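Local coordinates for uncharacterized protein YPL067C (Saccharomyces cerevisiae, PDB 5KCI), which is of unknown function but, as a cytoplasmic DUF3605-family protein named HTC1, may have a part in histidine triad amyloid toxicity, at residues P138-L143 / H193-L198. Residues are numbered along the deposited sequence; the frame is centred on the assembly and turned at random.
Sequences PLLRPL and HGFEPL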
loop_
_atom_site.group_PDB
_atom_site.type_symbol
_atom_site.label_atom_id
_atom_site.label_comp_id
_atom_site.label_asym_id
_atom_site.label_seq_id
_atom_site.Cartn_x
_atom_site.Cartn_y
_atom_site.Cartn_z
ATOM N N PRO A 138 8.812 12.730 4.947
ATOM C CA PRO A 138 8.752 13.457 6.238
ATOM C C PRO A 138 7.529 13.115 7.059
ATOM O O PRO A 138 7.613 13.075 8.304
ATOM C CB PRO A 138 8.733 14.935 5.818
ATOM C CG PRO A 138 9.196 14.964 4.411
ATOM C CD PRO A 138 8.797 13.654 3.805
ATOM N N LEU A 139 6.398 12.863 6.409
ATOM C CA LEU A 139 5.174 12.570 7.139
ATOM C C LEU A 139 5.256 11.246 7.889
ATOM O O LEU A 139 4.438 11.018 8.777
ATOM C CB LEU A 139 3.974 12.571 6.193
ATOM C CG LEU A 139 3.620 13.901 5.512
ATOM C CD1 LEU A 139 2.572 13.661 4.449
ATOM C CD2 LEU A 139 3.113 14.924 6.508
ATOM N N LEU A 140 6.233 10.394 7.591
ATOM C CA LEU A 140 6.419 9.122 8.293
ATOM C C LEU A 140 7.594 9.142 9.268
ATOM O O LEU A 140 7.899 8.102 9.881
ATOM C CB LEU A 140 6.627 7.984 7.273
ATOM C CG LEU A 140 5.528 7.800 6.213
ATOM C CD1 LEU A 140 5.822 6.632 5.332
ATOM C CD2 LEU A 140 4.163 7.617 6.900
ATOM N N ARG A 141 8.281 10.284 9.416
ATOM C CA ARG A 141 9.559 10.316 10.128
ATOM C C ARG A 141 9.509 9.594 11.475
ATOM O O ARG A 141 10.321 8.700 11.728
ATOM C CB ARG A 141 10.007 11.769 10.319
ATOM C CG ARG A 141 11.239 11.965 11.196
ATOM C CD ARG A 141 11.380 13.420 11.628
ATOM N NE ARG A 141 10.156 13.940 12.242
ATOM C CZ ARG A 141 9.827 13.791 13.523
ATOM N NH1 ARG A 141 10.626 13.136 14.355
ATOM N NH2 ARG A 141 8.689 14.299 13.975
ATOM N N PRO A 142 8.639 9.977 12.405
ATOM C CA PRO A 142 8.740 9.347 13.731
ATOM C C PRO A 142 8.354 7.883 13.696
ATOM O O PRO A 142 8.975 7.082 14.403
ATOM C CB PRO A 142 7.808 10.189 14.595
ATOM C CG PRO A 142 6.848 10.731 13.715
ATOM C CD PRO A 142 7.518 10.927 12.348
ATOM N N LEU A 143 7.423 7.504 12.809
ATOM C CA LEU A 143 7.078 6.091 12.627
ATOM C C LEU A 143 8.255 5.294 12.101
ATOM O O LEU A 143 8.550 4.193 12.586
ATOM C CB LEU A 143 5.904 5.967 11.677
ATOM C CG LEU A 143 4.598 6.617 12.143
ATOM C CD1 LEU A 143 3.538 6.542 11.045
ATOM C CD2 LEU A 143 4.085 5.982 13.394
ATOM N N HIS A 193 -2.145 15.371 1.738
ATOM C CA HIS A 193 -0.903 15.837 1.131
ATOM C C HIS A 193 -0.332 14.840 0.124
ATOM O O HIS A 193 0.275 15.253 -0.867
ATOM C CB HIS A 193 0.143 16.104 2.213
ATOM C CG HIS A 193 -0.206 17.234 3.126
ATOM N ND1 HIS A 193 -0.504 18.498 2.664
ATOM C CD2 HIS A 193 -0.295 17.295 4.475
ATOM C CE1 HIS A 193 -0.766 19.287 3.690
ATOM N NE2 HIS A 193 -0.646 18.582 4.799
ATOM N N GLY A 194 -0.498 13.544 0.370
ATOM C CA GLY A 194 0.172 12.523 -0.405
ATOM C C GLY A 194 1.623 12.353 0.009
ATOM O O GLY A 194 2.177 13.104 0.809
ATOM N N PHE A 195 2.260 11.351 -0.577
ATOM C CA PHE A 195 3.684 11.194 -0.376
ATOM C C PHE A 195 4.463 12.087 -1.342
ATOM O O PHE A 195 3.987 12.438 -2.418
ATOM C CB PHE A 195 4.085 9.743 -0.573
ATOM C CG PHE A 195 3.620 8.821 0.526
ATOM C CD1 PHE A 195 3.544 9.256 1.850
ATOM C CD2 PHE A 195 3.280 7.514 0.243
ATOM C CE1 PHE A 195 3.141 8.384 2.857
ATOM C CE2 PHE A 195 2.870 6.652 1.239
ATOM C CZ PHE A 195 2.798 7.081 2.544
ATOM N N GLU A 196 5.693 12.436 -0.941
ATOM C CA GLU A 196 6.582 13.261 -1.745
ATOM C C GLU A 196 7.421 12.396 -2.686
ATOM O O GLU A 196 7.833 11.291 -2.314
ATOM C CB GLU A 196 7.516 14.067 -0.853
ATOM C CG GLU A 196 6.811 15.029 0.081
ATOM C CD GLU A 196 7.785 15.897 0.856
ATOM O OE1 GLU A 196 8.998 15.604 0.830
ATOM O OE2 GLU A 196 7.337 16.874 1.487
ATOM N N PRO A 197 7.695 12.887 -3.889
ATOM C CA PRO A 197 8.410 12.065 -4.875
ATOM C C PRO A 197 9.880 11.928 -4.523
ATOM O O PRO A 197 10.436 12.677 -3.717
ATOM C CB PRO A 197 8.228 12.834 -6.191
ATOM C CG PRO A 197 8.014 14.240 -5.776
ATOM C CD PRO A 197 7.240 14.160 -4.467
ATOM N N LEU A 198 10.512 10.940 -5.150
ATOM C CA LEU A 198 11.913 10.616 -4.918
ATOM C C LEU A 198 12.615 10.507 -6.266
ATOM O O LEU A 198 12.185 9.740 -7.137
ATOM C CB LEU A 198 12.048 9.311 -4.133
ATOM C CG LEU A 198 13.484 8.878 -3.818
ATOM C CD1 LEU A 198 14.193 9.820 -2.896
ATOM C CD2 LEU A 198 13.453 7.493 -3.222
#
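Pro138 sets the CG-CD edge of its ring against the carboxylate of Glu196, a van der Waals contact of ring carbons with a carboxylate oxygen in which CD lies 3.6 Å from Glu196 OE1. The two side chains cross at about a right angle. An extended Glu196 chain (chi2 -175°) carries the carboxylate out to the proline, while the glutamate's backbone N is hydrogen-bonded to the Gln137 side chain. Next, Leu139 reaches across with its CD1 methyl, which lies 3.7 Å from Gly194 O and 4.1 Å from His193 CB; the same side chain also touches Asp189 and Ile190 of helix 180-193. Gly194 leaves the helix with positive phi (78°), which turns the chain into the C-terminal tail. Leu140, buried, brings CD1 obliquely to the Phe195 ring, 4.0 Å from CE1 and 4.1 Å from CZ. Leu140 also touches Leu171 of strand 165-172 and Phe195 touches Val89 of strand 87-91, so the apolar contact continues onto the sheet. A hydrogen bond from Arg141 N to Pro138 O (3.1 Å) closes the 3-10 turn of 138-140. The arrangement is plain packing of a helix-to-tail junction against a 3-10 turn leading into helix 141-146, beside the four-stranded antiparallel sheet of this alpha/beta fold.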